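Local coordinates for protein quinoline 2-oxidoreductase large subunit (Pseudomonas putida, PDB 1T3Q) that forms the large subunit of a molybdenum hydroxylase that probably oxidises quinoline at carbon 2, and binds the molybdopterin cytosine dinucleotide cofactor, at residues T690-V695 and L712-L717; A684-Q689 and S744-A749; G588-A593 and M600-V605; K569-H574 and D613-P618. One frame throughout, in Å; residues are numbered along the deposited sequence.

Interaction 1. Residues T690-V695 and L712-L717; sequences TLLEEV and LIPTTL
Leu-692 and Glu-693 meet Leu-712, Ile-713 and Pro-714, with Leu-692 supplying the apolar share: its CB lies 4.2 Å from Leu-712 CB, and its CD1 reaches Pro-714 CA at 4.0 Å. With CG anti to its own carbonyl carbon (chi1 -59°), the side chain sends CD1 toward Pro-714 while CB stays against Leu-712. Leu-692 CB also approaches Leu-712 O, at 3.3 Å. The contacts of Glu-693 are of mixed character. Its CG sits 3.0 Å from Leu-712 O, and the extended chain crosses the pyrrolidine of Pro-714 at about a right angle, which sets OE1 3.3 Å from Pro-714 CD and beside Ile-713 CG2. OE1 finds its charged mate in Arg-143 of the small subunit, while OE2 has a weak hydrogen bond with Tyr-711 OH; Arg-185 of the medium subunit hydrogen-bonds to Leu-691 O. An Fe2S2 cluster lies about 8 Å from the Ile-713 side chain. A third kind of link runs through water 1, 2.7 Å from Leu-692 O and 2.9 Å from Leu-712 N, from which it accepts; it also accepts from Glu-694 N. A leucine in place of Glu-693 would probably leave Arg-143 of the small subunit without its ionic partner and Tyr-711 OH without its weak hydrogen bond. The two segments are thus joined by packing and one water rather than by direct hydrogen bonds, and the buried carboxylate serves the salt bridge between subunits.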
# COMPACT_ATOMS: atom_id res chain seq x y z
N THR B 690 8.74 22.50 -33.91
CA THR B 690 9.07 23.29 -35.08
C THR B 690 8.35 22.99 -36.39
O THR B 690 8.25 23.87 -37.24
CB THR B 690 10.59 23.26 -35.36
OG1 THR B 690 11.03 21.90 -35.54
CG2 THR B 690 11.35 23.88 -34.19
N LEU B 691 7.84 21.77 -36.56
CA LEU B 691 7.19 21.44 -37.82
C LEU B 691 5.77 20.90 -37.75
O LEU B 691 5.07 20.89 -38.77
CB LEU B 691 8.02 20.40 -38.59
CG LEU B 691 9.47 20.74 -38.95
CD1 LEU B 691 10.14 19.53 -39.59
CD2 LEU B 691 9.49 21.93 -39.90
N LEU B 692 5.32 20.50 -36.57
CA LEU B 692 4.00 19.88 -36.44
C LEU B 692 3.01 20.35 -35.38
O LEU B 692 1.82 20.45 -35.65
CB LEU B 692 4.20 18.38 -36.21
CG LEU B 692 4.96 17.60 -37.28
CD1 LEU B 692 5.47 16.28 -36.70
CD2 LEU B 692 4.03 17.36 -38.47
N GLU B 693 3.51 20.59 -34.17
CA GLU B 693 2.66 20.95 -33.05
C GLU B 693 2.23 22.38 -32.82
O GLU B 693 3.02 23.32 -32.90
CB GLU B 693 3.32 20.46 -31.75
CG GLU B 693 3.78 19.02 -31.80
CD GLU B 693 4.55 18.62 -30.56
OE1 GLU B 693 5.39 17.70 -30.67
OE2 GLU B 693 4.33 19.21 -29.48
N GLU B 694 0.94 22.54 -32.51
CA GLU B 694 0.38 23.83 -32.16
C GLU B 694 -0.98 23.72 -31.50
O GLU B 694 -1.91 23.13 -32.06
CB GLU B 694 0.28 24.77 -33.37
CG GLU B 694 0.03 26.21 -32.91
CD GLU B 694 0.09 27.26 -34.01
OE1 GLU B 694 -0.01 28.46 -33.67
OE2 GLU B 694 0.23 26.90 -35.20
N VAL B 695 -1.07 24.25 -30.29
CA VAL B 695 -2.33 24.29 -29.56
C VAL B 695 -2.90 25.61 -30.08
O VAL B 695 -2.25 26.65 -29.97
CB VAL B 695 -2.09 24.37 -28.04
CG1 VAL B 695 -3.36 24.83 -27.32
CG2 VAL B 695 -1.67 23.00 -27.51
N LEU B 712 -0.71 17.34 -33.73
CA LEU B 712 0.20 16.36 -34.29
C LEU B 712 1.57 16.27 -33.63
O LEU B 712 2.35 17.22 -33.68
CB LEU B 712 0.39 16.66 -35.78
CG LEU B 712 -0.86 17.08 -36.56
CD1 LEU B 712 -0.47 17.40 -37.99
CD2 LEU B 712 -1.90 15.95 -36.51
N ILE B 713 1.85 15.13 -32.99
CA ILE B 713 3.17 14.95 -32.39
C ILE B 713 3.93 13.99 -33.31
O ILE B 713 3.34 13.19 -34.03
CB ILE B 713 3.12 14.38 -30.96
CG1 ILE B 713 2.39 13.04 -30.94
CG2 ILE B 713 2.48 15.41 -30.01
CD1 ILE B 713 2.52 12.32 -29.61
N PRO B 714 5.26 14.07 -33.29
CA PRO B 714 6.06 13.20 -34.16
C PRO B 714 5.88 11.69 -34.03
O PRO B 714 5.67 11.14 -32.95
CB PRO B 714 7.50 13.66 -33.90
CG PRO B 714 7.44 14.41 -32.60
CD PRO B 714 6.10 15.09 -32.63
N THR B 715 5.97 11.04 -35.19
CA THR B 715 5.86 9.59 -35.28
C THR B 715 7.21 9.06 -35.78
O THR B 715 8.14 9.84 -36.01
CB THR B 715 4.80 9.19 -36.31
OG1 THR B 715 5.26 9.57 -37.62
CG2 THR B 715 3.47 9.88 -36.03
N THR B 716 7.30 7.75 -35.94
CA THR B 716 8.51 7.11 -36.43
C THR B 716 8.90 7.64 -37.82
O THR B 716 10.04 7.50 -38.25
CB THR B 716 8.31 5.59 -36.56
OG1 THR B 716 7.07 5.35 -37.24
CG2 THR B 716 8.28 4.92 -35.20
N LEU B 717 7.95 8.25 -38.51
CA LEU B 717 8.20 8.77 -39.85
C LEU B 717 8.63 10.24 -39.88
O LEU B 717 8.95 10.78 -40.94
CB LEU B 717 6.95 8.60 -40.72
CG LEU B 717 6.47 7.14 -40.87
CD1 LEU B 717 5.14 7.10 -41.61
CD2 LEU B 717 7.52 6.34 -41.61
O HOH W 1 -0.43 20.20 -34.17

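Interaction 2. Residues A684-Q689 and S744-A749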
# COMPACT_ATOMS: atom_id res chain seq x y z
N ALA B 684 13.20 14.72 -30.88
CA ALA B 684 11.91 14.40 -31.48
C ALA B 684 10.89 15.48 -31.09
O ALA B 684 10.13 15.97 -31.94
CB ALA B 684 11.43 13.03 -31.02
N GLN B 685 10.86 15.86 -29.82
CA GLN B 685 9.93 16.89 -29.38
C GLN B 685 10.22 18.21 -30.07
O GLN B 685 9.30 18.98 -30.36
CB GLN B 685 9.98 17.05 -27.85
CG GLN B 685 9.31 15.91 -27.10
CD GLN B 685 9.46 16.00 -25.60
OE1 GLN B 685 10.55 16.29 -25.10
NE2 GLN B 685 8.39 15.74 -24.87
N ALA B 686 11.50 18.46 -30.36
CA ALA B 686 11.93 19.68 -31.04
C ALA B 686 11.39 19.71 -32.47
O ALA B 686 10.96 20.76 -32.96
CB ALA B 686 13.46 19.76 -31.06
N ILE B 687 11.43 18.57 -33.13
CA ILE B 687 10.91 18.47 -34.49
C ILE B 687 9.40 18.68 -34.42
O ILE B 687 8.80 19.29 -35.31
CB ILE B 687 11.23 17.08 -35.08
CG1 ILE B 687 12.73 17.01 -35.39
CG2 ILE B 687 10.38 16.82 -36.32
CD1 ILE B 687 13.24 15.60 -35.68
N GLY B 688 8.79 18.18 -33.35
CA GLY B 688 7.36 18.35 -33.18
C GLY B 688 7.03 19.83 -33.06
O GLY B 688 6.22 20.36 -33.83
N GLN B 689 7.67 20.52 -32.13
CA GLN B 689 7.41 21.95 -31.94
C GLN B 689 7.66 22.79 -33.19
O GLN B 689 6.87 23.68 -33.52
CB GLN B 689 8.28 22.53 -30.81
CG GLN B 689 7.97 24.02 -30.55
CD GLN B 689 9.02 24.72 -29.70
OE1 GLN B 689 8.81 25.86 -29.27
NE2 GLN B 689 10.14 24.06 -29.47
N SER B 744 18.41 19.89 -22.66
CA SER B 744 19.30 20.32 -23.74
C SER B 744 18.76 20.34 -25.17
O SER B 744 18.80 21.38 -25.83
CB SER B 744 20.61 19.51 -23.70
OG SER B 744 20.38 18.14 -23.99
N ALA B 745 18.25 19.21 -25.64
CA ALA B 745 17.75 19.14 -27.01
C ALA B 745 16.54 20.02 -27.28
O ALA B 745 16.36 20.50 -28.40
CB ALA B 745 17.43 17.69 -27.37
N MET B 746 15.69 20.24 -26.28
CA MET B 746 14.51 21.08 -26.49
C MET B 746 14.84 22.56 -26.37
O MET B 746 14.01 23.42 -26.65
CB MET B 746 13.38 20.71 -25.53
CG MET B 746 12.33 19.78 -26.16
SD MET B 746 11.58 20.48 -27.67
CE MET B 746 10.49 21.72 -26.94
N ILE B 747 16.06 22.86 -25.95
CA ILE B 747 16.48 24.25 -25.86
C ILE B 747 17.08 24.61 -27.22
O ILE B 747 16.74 25.62 -27.82
CB ILE B 747 17.59 24.46 -24.80
CG1 ILE B 747 17.01 24.28 -23.39
CG2 ILE B 747 18.22 25.83 -24.96
CD1 ILE B 747 18.06 24.32 -22.30
N SER B 748 17.95 23.72 -27.70
CA SER B 748 18.69 23.93 -28.94
C SER B 748 18.21 23.29 -30.25
O SER B 748 18.24 23.93 -31.29
CB SER B 748 20.15 23.54 -28.68
OG SER B 748 20.93 23.59 -29.86
N ALA B 749 17.78 22.03 -30.21
CA ALA B 749 17.34 21.38 -31.44
C ALA B 749 16.25 22.15 -32.20
O ALA B 749 16.25 22.17 -33.43
CB ALA B 749 16.89 19.95 -31.16
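Ala-686 and Met-746 mark the nearest backbone approach of two packed helices, 672-692 and 744-761, whose short segments run in broadly the same direction, 8.5 Å apart at closest and crossing at -38°. This is helix-helix packing in the cofactor-binding part of the subunit, and small residues on both sides allow it to be close. Ala-686 and Ala-749 face each other through their methyl groups; the CB-CB separation is short, but its exact value is doubtful because Ala-749 CB is strained against its own helix. Met-746 fills the groove beside this pair. Bends at chi2 (-57°) and chi3 (-75°) fold its thioether over the neighbouring helix, where SD lies 3.4 Å from Ala-686 N and 3.8 Å from Gln-685 CB. The Gln-685 side chain crosses that of Met-746 at about a right angle, and its OE1 is hydrogen-bonded to Arg-371, a residue of the molybdenum pocket. An alanine in place of Met-746 would probably open a gap over the backbone of Gln-685 and Ala-686 and leave the amide of Gln-689 freer to turn. The cofactor is near: the pterin dinucleotide lies about 6 Å from the Gln-685 side chain, and the molybdenum centre about 8 Å from that of Met-746. At the far end of the thioether, Met-746 CE rests 3.5 Å from Gln-689 NE2, a buried nitrogen with no hydrogen-bond partner in the model.

Interaction 3. Residues G588-A593 and M600-V605; sequences GLVHVA and MPFAEV
Val-590 and Met-600 form an antiparallel hydrogen-bonded pair: Val-590 N donates to Met-600 O and Met-600 N to Val-590 O, each at 2.8 Å. One residue further, the register continues with Leu-589 and Pro-601, a non-hydrogen-bonded pair in which the two side chains diverge. A third backbone bond, Phe-602 N to Gly-588 O, is also 2.8 Å long and nearly straight (167°), although the donor stands 35° out of the carbonyl plane. Around these bonds, Leu-589 CD2 curls back to within 3.3 Å of Met-600 O. Val-590 CG2, placed beside its backbone N because CG1 is the branch anti to it (chi1 180°), meets Phe-602 CA at 3.6 Å, lies at the edge of the Phe-602 ring, 3.9 Å from CD1, and touches Val-605 CG2 at 4.0 Å. A second shell surrounds these groups. Water 2 accepts from Ala-603 N and gives a weak bond to Gly-588 O, while Pro-601 at the N-cap offers its carbonyl to Val-605 N. Positive phi lets Gly-588 lead into its strand. Helix 549-576 lies over the apolar side, with Ala-572 on Val-590, Leu-575 on Met-600 and Val-568 on Val-605, and strand 583-586 flanks strand 589-592. The whole is a beta hairpin, within a three-stranded antiparallel sheet, whose last strand passes directly into helix 602-611 at Pro-601.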
# COMPACT_ATOMS: atom_id res chain seq x y z
N GLY B 588 34.18 -3.12 -2.85
CA GLY B 588 33.73 -3.77 -1.63
C GLY B 588 34.81 -4.07 -0.61
O GLY B 588 34.58 -4.79 0.36
N LEU B 589 36.00 -3.52 -0.82
CA LEU B 589 37.11 -3.74 0.10
C LEU B 589 37.45 -2.44 0.81
O LEU B 589 37.70 -1.42 0.17
CB LEU B 589 38.35 -4.21 -0.68
CG LEU B 589 39.52 -4.90 0.03
CD1 LEU B 589 40.81 -4.40 -0.58
CD2 LEU B 589 39.51 -4.63 1.53
N VAL B 590 37.43 -2.47 2.14
CA VAL B 590 37.77 -1.28 2.94
C VAL B 590 39.23 -1.44 3.33
O VAL B 590 39.59 -2.35 4.07
CB VAL B 590 36.92 -1.20 4.22
CG1 VAL B 590 37.32 0.05 5.01
CG2 VAL B 590 35.43 -1.17 3.86
N HIS B 591 40.09 -0.55 2.84
CA HIS B 591 41.51 -0.67 3.14
C HIS B 591 42.27 0.65 3.16
O HIS B 591 41.74 1.70 2.79
CB HIS B 591 42.16 -1.59 2.11
CG HIS B 591 42.19 -1.02 0.72
ND1 HIS B 591 41.06 -0.93 -0.07
CD2 HIS B 591 43.20 -0.47 0.00
CE1 HIS B 591 41.38 -0.36 -1.22
NE2 HIS B 591 42.67 -0.07 -1.20
N VAL B 592 43.52 0.57 3.61
CA VAL B 592 44.38 1.75 3.66
C VAL B 592 44.72 2.05 2.20
O VAL B 592 45.21 1.17 1.48
CB VAL B 592 45.68 1.44 4.45
CG1 VAL B 592 46.64 2.62 4.37
CG2 VAL B 592 45.33 1.14 5.91
N ALA B 593 44.45 3.28 1.77
CA ALA B 593 44.71 3.67 0.39
C ALA B 593 46.12 3.30 -0.03
O ALA B 593 47.09 3.65 0.64
CB ALA B 593 44.49 5.17 0.22
N MET B 600 39.68 -4.98 4.93
CA MET B 600 38.64 -5.92 5.34
C MET B 600 37.45 -5.74 4.39
O MET B 600 37.23 -4.65 3.87
CB MET B 600 38.14 -5.59 6.74
CG MET B 600 39.19 -5.52 7.82
SD MET B 600 38.49 -4.74 9.29
CE MET B 600 37.12 -5.84 9.63
N PRO B 601 36.67 -6.80 4.17
CA PRO B 601 35.54 -6.58 3.27
C PRO B 601 34.57 -5.57 3.89
O PRO B 601 34.44 -5.48 5.10
CB PRO B 601 34.93 -7.98 3.12
CG PRO B 601 35.40 -8.72 4.34
CD PRO B 601 36.80 -8.22 4.52
N PHE B 602 33.91 -4.80 3.03
CA PHE B 602 32.95 -3.80 3.45
C PHE B 602 31.92 -4.38 4.42
O PHE B 602 31.64 -3.80 5.48
CB PHE B 602 32.25 -3.24 2.21
CG PHE B 602 31.26 -2.15 2.50
CD1 PHE B 602 31.68 -0.90 2.96
CD2 PHE B 602 29.90 -2.35 2.27
CE1 PHE B 602 30.77 0.13 3.18
CE2 PHE B 602 28.97 -1.32 2.49
CZ PHE B 602 29.41 -0.08 2.95
N ALA B 603 31.37 -5.54 4.07
CA ALA B 603 30.36 -6.20 4.90
C ALA B 603 30.86 -6.51 6.30
O ALA B 603 30.08 -6.48 7.26
CB ALA B 603 29.87 -7.47 4.22
N GLU B 604 32.14 -6.81 6.44
CA GLU B 604 32.69 -7.13 7.75
C GLU B 604 32.79 -5.89 8.64
O GLU B 604 32.50 -5.96 9.83
CB GLU B 604 34.07 -7.79 7.62
CG GLU B 604 34.67 -8.20 8.96
CD GLU B 604 36.00 -8.93 8.82
OE1 GLU B 604 36.59 -9.29 9.86
OE2 GLU B 604 36.45 -9.14 7.68
N VAL B 605 33.19 -4.76 8.07
CA VAL B 605 33.30 -3.53 8.84
C VAL B 605 31.89 -3.10 9.26
O VAL B 605 31.65 -2.78 10.42
CB VAL B 605 33.94 -2.39 8.02
CG1 VAL B 605 34.07 -1.13 8.89
CG2 VAL B 605 35.31 -2.81 7.52
O HOH W 2 31.87 -6.63 1.29

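Interaction 4. Residues K569-H574 and D613-P618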
# COMPACT_ATOMS: atom_id res chain seq x y z
N LYS B 569 34.94 4.45 7.67
CA LYS B 569 36.39 4.66 7.59
C LYS B 569 37.00 4.76 9.00
O LYS B 569 38.09 4.25 9.25
CB LYS B 569 36.70 5.92 6.79
CG LYS B 569 36.41 5.79 5.30
CD LYS B 569 36.29 7.14 4.60
CE LYS B 569 37.59 7.93 4.64
NZ LYS B 569 37.47 9.25 3.96
N GLN B 570 36.28 5.41 9.91
CA GLN B 570 36.74 5.57 11.28
C GLN B 570 36.84 4.23 11.99
O GLN B 570 37.80 3.97 12.72
CB GLN B 570 35.78 6.47 12.06
CG GLN B 570 35.68 7.87 11.50
CD GLN B 570 34.63 8.70 12.21
OE1 GLN B 570 34.35 9.82 11.80
NE2 GLN B 570 34.05 8.16 13.27
N LEU B 571 35.85 3.37 11.79
CA LEU B 571 35.85 2.07 12.41
C LEU B 571 36.94 1.20 11.79
O LEU B 571 37.65 0.48 12.50
CB LEU B 571 34.49 1.39 12.24
CG LEU B 571 34.37 -0.02 12.83
CD1 LEU B 571 34.70 0.03 14.31
CD2 LEU B 571 32.95 -0.56 12.62
N ALA B 572 37.06 1.27 10.47
CA ALA B 572 38.06 0.48 9.77
C ALA B 572 39.47 0.92 10.17
O ALA B 572 40.35 0.08 10.37
CB ALA B 572 37.87 0.63 8.27
N GLY B 573 39.67 2.23 10.27
CA GLY B 573 40.98 2.74 10.64
C GLY B 573 41.36 2.29 12.04
O GLY B 573 42.53 2.03 12.33
N HIS B 574 40.35 2.20 12.91
CA HIS B 574 40.57 1.78 14.29
C HIS B 574 41.04 0.33 14.33
O HIS B 574 41.98 -0.01 15.05
CB HIS B 574 39.27 1.92 15.08
CG HIS B 574 39.38 1.52 16.51
ND1 HIS B 574 40.17 2.20 17.42
CD2 HIS B 574 38.80 0.51 17.21
CE1 HIS B 574 40.07 1.63 18.60
NE2 HIS B 574 39.24 0.61 18.51
N ASP B 613 30.06 -3.94 19.33
CA ASP B 613 30.31 -2.81 20.22
C ASP B 613 31.77 -2.65 20.67
O ASP B 613 32.29 -1.54 20.77
CB ASP B 613 29.40 -3.00 21.44
CG ASP B 613 29.58 -1.94 22.49
OD1 ASP B 613 30.65 -1.92 23.14
OD2 ASP B 613 28.66 -1.13 22.68
N ALA B 614 32.43 -3.77 20.93
CA ALA B 614 33.82 -3.75 21.39
C ALA B 614 34.83 -3.24 20.37
O ALA B 614 35.92 -2.82 20.74
CB ALA B 614 34.22 -5.14 21.86
N THR B 615 34.47 -3.28 19.08
CA THR B 615 35.38 -2.83 18.03
C THR B 615 35.31 -1.33 17.73
O THR B 615 36.11 -0.81 16.96
CB THR B 615 35.11 -3.58 16.70
OG1 THR B 615 33.85 -3.17 16.16
CG2 THR B 615 35.08 -5.09 16.93
N HIS B 616 34.35 -0.64 18.34
CA HIS B 616 34.16 0.79 18.10
C HIS B 616 35.21 1.67 18.78
O HIS B 616 35.56 1.46 19.94
CB HIS B 616 32.78 1.24 18.60
CG HIS B 616 31.64 0.55 17.93
ND1 HIS B 616 31.80 -0.47 17.02
CD2 HIS B 616 30.30 0.74 18.05
CE1 HIS B 616 30.62 -0.89 16.60
NE2 HIS B 616 29.69 -0.17 17.21
N PRO B 617 35.73 2.68 18.05
CA PRO B 617 36.73 3.58 18.64
C PRO B 617 36.02 4.56 19.58
O PRO B 617 34.80 4.75 19.49
CB PRO B 617 37.32 4.27 17.41
CG PRO B 617 36.14 4.33 16.47
CD PRO B 617 35.55 2.95 16.62
N PRO B 618 36.76 5.19 20.50
CA PRO B 618 36.11 6.13 21.42
C PRO B 618 35.42 7.30 20.72
O PRO B 618 35.92 7.81 19.71
CB PRO B 618 37.26 6.57 22.34
CG PRO B 618 38.47 6.42 21.46
CD PRO B 618 38.21 5.11 20.76
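His-574 lays one face of its imidazole against Pro-617, and the two rings cross obliquely in a CH-pi contact. Pro-617 CB stands 3.7 Å from the ring centroid, 22° off the normal and shifted toward the CG-ND1 bond. The same ring turns an edge to the loop backbone: Thr-615 O lies near the ring plane, 3.0 Å from His-574 CD2. The CG of His-574, anti to the backbone N (chi1 -180°), projects the imidazole from the helix toward the loop. One turn earlier, Leu-571 reaches the same carbonyl with a single branch: CD1 is 3.1 Å from Thr-615 O, 3.9 Å from His-616 CA and 3.8 Å from Pro-617 CD. Thr-615 O is therefore flanked by carbon atoms of two helix side chains, and it is a buried oxygen without a hydrogen-bond partner in the model. Thr-615 OG1 sits 3.8 Å from Leu-571 CD1 but is hydrogen-bonded to Ala-612 O. The His-616 side chain sets out away from the helix, though its ND1 stays 4.0 Å from Leu-571 CD1; its ring is edge-to-face with Phe-620. Asp-613 forms salt bridges to Lys-3 and Arg-472 of a second copy of this protein. The arrangement is a short 3-10 turn and a proline-containing loop folded back from helix 602-611 onto the side of helix 549-576 that carries Leu-571 and His-574, with a CH-pi contact between Pro-617 and the solvent-exposed His-574.

How the interactions relate
The four contacts form two separate clusters. Interactions 1 and 2 share helix 672-692, have centres 11 Å apart and touch through a probable hydrogen bond from Glu-693 N to Gly-688 O; interaction 1 is nested within the loop that interaction 2 closes. They lie near the cofactors; interaction 1 touches both the small and the medium subunit, interaction 2 the small one. Interactions 3 and 4, with centres 13 Å apart, come earlier in the sequence, 3 nested inside 4, and pack together where Val-590 and Val-605 meet helix 549-576. Their centres lie about 41 and 45 Å from the chain's centre, and the nearest atoms of interactions 2 and 3 are about 33 Å apart: a peripheral lobe remote from the molybdenum site beside interaction 2.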